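PDB 6OHB: guanine deaminase, which catalyses the zinc-dependent hydrolytic deamination of guanine to xanthine and ammonia, a step of purine degradation. Local coordinates for residues Q87-G92 / R120-F125; T135-V140 / K369-D374. All coordinates share one frame; numbering follows the deposited sequence.

In the fold
After the N-terminal strands, strand 73-84 carries the zinc ligands H82 and H84. Contact 1 lies just beyond it. There the loop 87-92 meets helix 116-132, and the 27 residues between, mostly helix, are closed into a loop. That helix leads into strand 135-141, where contact 2 opens. Contact 2 spans 228 residues and returns at the end of helix 365-370. The two contacts follow in series and neither nest nor cross. The centres of contact 1 and contact 2 are about 21 Å apart. Contact 1 ties the loop after strand 73-84 to helix 116-132, beside the second subunit. Contact 2 ties a barrel strand to a late helix end.

Contact 1: Q87-G92 / R120-F125; sequences QSEMVG and REMSAF
F125 sends its ring out from the helix with CG anti to the backbone N (chi1 177°), and this brings CE2 up to S88. M122, one turn earlier, is bent at chi2 (-48°) and chi3 (-74°), which carries the methyl CE toward the loop, beside E89 OE1. The two residues of the loop thus meet two residues of one helix face.

S88 points its CB at the helix. CB lies 3.9 Å from F125 CE2, and the approach to the ring is oblique. S88 OG is 4.2 Å from F125 CE2. M122 CE also comes within 4.4 Å of S88 CB, a looser touch.

E89 OE1 rests 3.7 Å from M122 CE. This is a van der Waals contact with a methyl group. The polar end of E89 is held by two tyrosines: OE2 bonds to Y118 OH, and OE1 bonds to Y113 OH. R112 adds only a weak, long ion pair. These bonds fix the carboxylate where M122 CE packs against it.

The loop turns tightly here. Q87 to M90 form a type I beta turn, with M90 N bonded to Q87 O at 3.2 Å. S88 and E89 are its two central residues. The turn aims S88 at the helix, while E89 reaches it through its bent side chain. The second subunit packs here too: its L401 touches M122 and F125, and its R402 NE bonds to S88 O.

Q87, a substrate residue by similarity, opens the same turn. S88 and E89 pack on helix 116-132 next to the second subunit, with the side chain of S88 about 13 Å from the zinc ion. The site is the loop that follows strand 73-84 of the amidohydrolase barrel, just past the zinc ligand H84.

Contact 2: T135-V140 / K369-D374; sequences TTTALV and KSLGLD
This is a buried apolar contact between a barrel strand and the turn that ends helix 365-370, near the centre of the chain. T137 and L139 face the turn from strand 135-141, and L371 and L373 answer them.

L139 and L371 make the closest pair: CD2 of L139 lies 3.8 Å from CD2 of L371, methyl against methyl. T137 uses its CG2, which touches L373 CD1 at 4.1 Å and L371 CD1 at 4.3 Å. CG2 lies anti to the backbone N and OG1 beside it (chi1 -78°), which turns the threonine methyl to the leucines. Its OG1 bonds instead to the backbone O of R162.

The two leucines flank G372, whose positive phi (68°) belongs to a Schellman motif at the helix end. The turn there puts both leucine CB atoms toward the strand.

L371 also touches V79 and T81 of strand 73-84. L139 meets I164 and H235, and L373 meets I164 and W233. S370 O bonds to S294 of strand 294-297, and L371 O to W233. L371 and L373 pack among strands 73-84, 135-141, 164-169 and 233-238, consistent with entry into the TIM-type barrel from the end away from the zinc.

Contact 1: Q87-G92 / R120-F125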
ATOM      1  N   GLN A  87       9.988  -2.739  17.666  1.00 52.51           N
ATOM      2  CA  GLN A  87       8.936  -3.547  17.060  1.00 52.50           C
ATOM      3  C   GLN A  87       9.147  -3.808  15.574  1.00 58.35           C
ATOM      4  O   GLN A  87       8.218  -4.293  14.911  1.00 52.58           O
ATOM      5  CB  GLN A  87       7.573  -2.879  17.264  1.00 47.13           C
ATOM      6  CG  GLN A  87       7.053  -2.934  18.691  1.00 47.15           C
ATOM      7  CD  GLN A  87       5.700  -2.278  18.833  1.00 46.87           C
ATOM      8  OE1 GLN A  87       5.065  -1.922  17.838  1.00 46.42           O
ATOM      9  NE2 GLN A  87       5.242  -2.123  20.070  1.00 55.30           N
ATOM     10  N   SER A  88      10.331  -3.512  15.029  1.00 55.52           N
ATOM     11  CA  SER A  88      10.536  -3.635  13.589  1.00 52.76           C
ATOM     12  C   SER A  88      10.350  -5.072  13.107  1.00 59.15           C
ATOM     13  O   SER A  88       9.831  -5.300  12.009  1.00 56.74           O
ATOM     14  CB  SER A  88      11.929  -3.123  13.217  1.00 44.13           C
ATOM     15  OG  SER A  88      12.087  -1.757  13.565  1.00 55.39           O
ATOM     16  N   GLU A  89      10.750  -6.052  13.916  1.00 53.46           N
ATOM     17  CA  GLU A  89      10.730  -7.451  13.508  1.00 54.63           C
ATOM     18  C   GLU A  89       9.381  -8.131  13.720  1.00 54.96           C
ATOM     19  O   GLU A  89       9.224  -9.290  13.322  1.00 55.56           O
ATOM     20  CB  GLU A  89      11.821  -8.232  14.253  1.00 58.35           C
ATOM     21  CG  GLU A  89      11.588  -8.369  15.751  1.00 56.95           C
ATOM     22  CD  GLU A  89      12.265  -7.273  16.559  1.00 62.57           C
ATOM     23  OE1 GLU A  89      12.216  -6.095  16.140  1.00 65.06           O
ATOM     24  OE2 GLU A  89      12.847  -7.593  17.618  1.00 63.15           O
ATOM     25  N   MET A  90       8.410  -7.439  14.310  1.00 56.57           N
ATOM     26  CA  MET A  90       7.155  -8.070  14.704  1.00 57.61           C
ATOM     27  C   MET A  90       6.408  -8.635  13.501  1.00 60.10           C
ATOM     28  O   MET A  90       6.092  -7.910  12.552  1.00 52.22           O
ATOM     29  CB  MET A  90       6.277  -7.062  15.444  1.00 60.52           C
ATOM     30  CG  MET A  90       5.420  -7.680  16.535  1.00 66.77           C
ATOM     31  SD  MET A  90       4.019  -6.647  17.004  1.00 68.40           S
ATOM     32  CE  MET A  90       4.777  -5.043  17.018  1.00 55.20           C
ATOM     33  N   VAL A  91       6.121  -9.932  13.550  1.00 60.69           N
ATOM     34  CA  VAL A  91       5.290 -10.608  12.561  1.00 56.90           C
ATOM     35  C   VAL A  91       4.030 -11.080  13.274  1.00 57.75           C
ATOM     36  O   VAL A  91       4.105 -11.866  14.226  1.00 65.04           O
ATOM     37  CB  VAL A  91       6.026 -11.784  11.903  1.00 57.71           C
ATOM     38  CG1 VAL A  91       5.111 -12.497  10.905  1.00 58.17           C
ATOM     39  CG2 VAL A  91       7.299 -11.304  11.229  1.00 53.16           C
ATOM     40  N   GLY A  92       2.879 -10.596  12.826  1.00 57.46           N
ATOM     41  CA  GLY A  92       1.613 -10.929  13.445  1.00 68.17           C
ATOM     42  C   GLY A  92       0.814 -11.935  12.640  1.00 67.88           C
ATOM     43  O   GLY A  92       0.942 -12.025  11.422  1.00 65.39           O
ATOM     44  N   ARG A 120      21.244  -2.361  20.968  1.00 55.25           N
ATOM     45  CA  ARG A 120      22.146  -1.541  20.162  1.00 58.28           C
ATOM     46  C   ARG A 120      22.004  -1.869  18.678  1.00 51.60           C
ATOM     47  O   ARG A 120      21.891  -0.967  17.830  1.00 52.42           O
ATOM     48  CB  ARG A 120      23.588  -1.739  20.628  1.00 56.21           C
ATOM     49  N   GLU A 121      22.029  -3.163  18.349  1.00 51.99           N
ATOM     50  CA  GLU A 121      21.883  -3.590  16.960  1.00 53.45           C
ATOM     51  C   GLU A 121      20.587  -3.055  16.353  1.00 49.49           C
ATOM     52  O   GLU A 121      20.586  -2.477  15.255  1.00 50.14           O
ATOM     53  CB  GLU A 121      21.930  -5.118  16.884  1.00 46.15           C
ATOM     54  CG  GLU A 121      22.058  -5.678  15.479  1.00 58.84           C
ATOM     55  CD  GLU A 121      21.884  -7.189  15.430  1.00 78.17           C
ATOM     56  OE1 GLU A 121      21.893  -7.823  16.508  1.00 80.49           O
ATOM     57  OE2 GLU A 121      21.725  -7.742  14.320  1.00 76.65           O
ATOM     58  N   MET A 122      19.473  -3.214  17.070  1.00 46.20           N
ATOM     59  CA  MET A 122      18.196  -2.778  16.527  1.00 45.01           C
ATOM     60  C   MET A 122      18.059  -1.262  16.541  1.00 47.17           C
ATOM     61  O   MET A 122      17.315  -0.716  15.724  1.00 44.01           O
ATOM     62  CB  MET A 122      17.047  -3.423  17.298  1.00 48.02           C
ATOM     63  CG  MET A 122      17.000  -4.947  17.167  1.00 55.68           C
ATOM     64  SD  MET A 122      17.154  -5.527  15.463  1.00 54.60           S
ATOM     65  CE  MET A 122      15.539  -5.106  14.808  1.00 45.86           C
ATOM     66  N   SER A 123      18.787  -0.568  17.414  1.00 44.78           N
ATOM     67  CA  SER A 123      18.786   0.888  17.379  1.00 45.50           C
ATOM     68  C   SER A 123      19.453   1.395  16.109  1.00 46.64           C
ATOM     69  O   SER A 123      18.935   2.306  15.440  1.00 46.79           O
ATOM     70  CB  SER A 123      19.500   1.433  18.617  1.00 41.56           C
ATOM     71  N   ALA A 124      20.594   0.798  15.753  1.00 44.23           N
ATOM     72  CA  ALA A 124      21.234   1.126  14.482  1.00 50.35           C
ATOM     73  C   ALA A 124      20.311   0.815  13.306  1.00 47.38           C
ATOM     74  O   ALA A 124      20.151   1.636  12.392  1.00 45.92           O
ATOM     75  CB  ALA A 124      22.562   0.378  14.345  1.00 46.28           C
ATOM     76  N   PHE A 125      19.686  -0.371  13.319  1.00 45.18           N
ATOM     77  CA  PHE A 125      18.772  -0.742  12.236  1.00 42.70           C
ATOM     78  C   PHE A 125      17.614   0.246  12.116  1.00 40.52           C
ATOM     79  O   PHE A 125      17.219   0.627  11.005  1.00 41.68           O
ATOM     80  CB  PHE A 125      18.243  -2.164  12.465  1.00 41.81           C
ATOM     81  CG  PHE A 125      17.228  -2.611  11.446  1.00 34.95           C
ATOM     82  CD1 PHE A 125      17.627  -3.263  10.296  1.00 37.88           C
ATOM     83  CD2 PHE A 125      15.876  -2.384  11.642  1.00 41.11           C
ATOM     84  CE1 PHE A 125      16.696  -3.676   9.352  1.00 41.93           C
ATOM     85  CE2 PHE A 125      14.943  -2.793  10.701  1.00 40.13           C
ATOM     86  CZ  PHE A 125      15.356  -3.439   9.556  1.00 39.59           C
TER

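Contact 2: T135-V140 / K369-D374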
ATOM      1  N   THR A 135      12.706  10.029   6.682  1.00 33.73           N
ATOM      2  CA  THR A 135      12.253  10.528   7.974  1.00 32.36           C
ATOM      3  C   THR A 135      13.450  11.082   8.738  1.00 35.13           C
ATOM      4  O   THR A 135      14.377  10.337   9.073  1.00 33.08           O
ATOM      5  CB  THR A 135      11.584   9.403   8.765  1.00 37.97           C
ATOM      6  OG1 THR A 135      10.391   8.990   8.090  1.00 41.84           O
ATOM      7  CG2 THR A 135      11.242   9.856  10.172  1.00 34.84           C
ATOM      8  N   THR A 136      13.440  12.385   9.027  1.00 35.53           N
ATOM      9  CA  THR A 136      14.566  12.966   9.742  1.00 33.00           C
ATOM     10  C   THR A 136      14.225  13.336  11.172  1.00 40.45           C
ATOM     11  O   THR A 136      15.139  13.534  11.977  1.00 39.71           O
ATOM     12  CB  THR A 136      15.095  14.220   9.023  1.00 35.18           C
ATOM     13  OG1 THR A 136      14.041  15.179   8.867  1.00 35.94           O
ATOM     14  CG2 THR A 136      15.663  13.869   7.653  1.00 36.06           C
ATOM     15  N   THR A 137      12.942  13.388  11.511  1.00 34.55           N
ATOM     16  CA  THR A 137      12.503  13.652  12.869  1.00 37.94           C
ATOM     17  C   THR A 137      11.364  12.707  13.193  1.00 38.81           C
ATOM     18  O   THR A 137      10.425  12.569  12.402  1.00 40.59           O
ATOM     19  CB  THR A 137      12.056  15.105  13.027  1.00 40.24           C
ATOM     20  OG1 THR A 137      13.213  15.940  13.142  1.00 47.97           O
ATOM     21  CG2 THR A 137      11.163  15.273  14.253  1.00 38.82           C
ATOM     22  N   ALA A 138      11.450  12.056  14.349  1.00 34.92           N
ATOM     23  CA  ALA A 138      10.420  11.125  14.768  1.00 44.90           C
ATOM     24  C   ALA A 138      10.142  11.297  16.251  1.00 41.61           C
ATOM     25  O   ALA A 138      11.033  11.631  17.036  1.00 38.89           O
ATOM     26  CB  ALA A 138      10.814   9.668  14.473  1.00 37.86           C
ATOM     27  N   LEU A 139       8.887  11.073  16.619  1.00 43.21           N
ATOM     28  CA  LEU A 139       8.476  10.933  18.009  1.00 34.91           C
ATOM     29  C   LEU A 139       8.337   9.434  18.251  1.00 40.73           C
ATOM     30  O   LEU A 139       7.479   8.781  17.648  1.00 35.58           O
ATOM     31  CB  LEU A 139       7.176  11.689  18.264  1.00 36.40           C
ATOM     32  CG  LEU A 139       6.416  11.394  19.556  1.00 40.75           C
ATOM     33  CD1 LEU A 139       7.285  11.660  20.779  1.00 36.88           C
ATOM     34  CD2 LEU A 139       5.132  12.215  19.605  1.00 33.58           C
ATOM     35  N   VAL A 140       9.202   8.885  19.098  1.00 42.15           N
ATOM     36  CA  VAL A 140       9.500   7.459  19.111  1.00 40.14           C
ATOM     37  C   VAL A 140       9.107   6.874  20.460  1.00 45.88           C
ATOM     38  O   VAL A 140       9.570   7.346  21.505  1.00 43.21           O
ATOM     39  CB  VAL A 140      10.991   7.189  18.834  1.00 44.90           C
ATOM     40  CG1 VAL A 140      11.252   5.690  18.810  1.00 46.63           C
ATOM     41  CG2 VAL A 140      11.433   7.843  17.534  1.00 38.24           C
ATOM     42  N   LYS A 369       4.721  21.050  13.144  1.00 37.52           N
ATOM     43  CA  LYS A 369       3.814  21.874  13.936  1.00 40.90           C
ATOM     44  C   LYS A 369       3.092  21.053  14.997  1.00 44.96           C
ATOM     45  O   LYS A 369       2.940  21.504  16.140  1.00 39.75           O
ATOM     46  CB  LYS A 369       2.806  22.557  13.014  1.00 44.31           C
ATOM     47  CG  LYS A 369       1.667  23.242  13.734  1.00 38.12           C
ATOM     48  CD  LYS A 369       2.068  24.610  14.212  1.00 46.97           C
ATOM     49  CE  LYS A 369       0.836  25.429  14.556  1.00 51.88           C
ATOM     50  NZ  LYS A 369      -0.248  25.216  13.550  1.00 58.04           N
ATOM     51  N   SER A 370       2.628  19.848  14.639  1.00 39.98           N
ATOM     52  CA  SER A 370       1.976  19.000  15.634  1.00 40.68           C
ATOM     53  C   SER A 370       2.935  18.623  16.754  1.00 39.17           C
ATOM     54  O   SER A 370       2.511  18.444  17.902  1.00 41.27           O
ATOM     55  CB  SER A 370       1.398  17.740  14.978  1.00 42.64           C
ATOM     56  OG  SER A 370       2.376  16.716  14.879  1.00 43.46           O
ATOM     57  N   LEU A 371       4.227  18.519  16.452  1.00 35.73           N
ATOM     58  CA  LEU A 371       5.236  18.252  17.468  1.00 36.21           C
ATOM     59  C   LEU A 371       5.772  19.524  18.118  1.00 42.89           C
ATOM     60  O   LEU A 371       6.645  19.434  18.987  1.00 42.63           O
ATOM     61  CB  LEU A 371       6.390  17.446  16.864  1.00 37.53           C
ATOM     62  CG  LEU A 371       5.981  16.068  16.329  1.00 44.48           C
ATOM     63  CD1 LEU A 371       7.200  15.243  15.938  1.00 40.40           C
ATOM     64  CD2 LEU A 371       5.118  15.323  17.346  1.00 35.77           C
ATOM     65  N   GLY A 372       5.290  20.696  17.705  1.00 39.61           N
ATOM     66  CA  GLY A 372       5.797  21.950  18.238  1.00 45.32           C
ATOM     67  C   GLY A 372       7.223  22.268  17.845  1.00 42.23           C
ATOM     68  O   GLY A 372       7.942  22.914  18.616  1.00 50.99           O
ATOM     69  N   LEU A 373       7.656  21.831  16.662  1.00 42.52           N
ATOM     70  CA  LEU A 373       9.016  22.067  16.189  1.00 38.34           C
ATOM     71  C   LEU A 373       9.052  22.849  14.886  1.00 35.51           C
ATOM     72  O   LEU A 373      10.111  22.920  14.253  1.00 41.88           O
ATOM     73  CB  LEU A 373       9.763  20.742  16.008  1.00 46.82           C
ATOM     74  CG  LEU A 373       9.983  19.834  17.217  1.00 43.86           C
ATOM     75  CD1 LEU A 373      10.532  18.488  16.762  1.00 36.96           C
ATOM     76  CD2 LEU A 373      10.927  20.495  18.211  1.00 45.58           C
ATOM     77  N   ASP A 374       7.922  23.419  14.456  1.00 40.31           N
ATOM     78  CA  ASP A 374       7.858  24.135  13.187  1.00 42.58           C
ATOM     79  C   ASP A 374       8.725  25.391  13.166  1.00 48.02           C
ATOM     80  O   ASP A 374       8.956  25.943  12.084  1.00 43.70           O
ATOM     81  CB  ASP A 374       6.410  24.501  12.855  1.00 39.14           C
ATOM     82  CG  ASP A 374       5.736  25.282  13.965  1.00 51.13           C
ATOM     83  OD1 ASP A 374       5.622  24.735  15.086  1.00 40.31           O
ATOM     84  OD2 ASP A 374       5.322  26.438  13.712  1.00 53.57           O
TER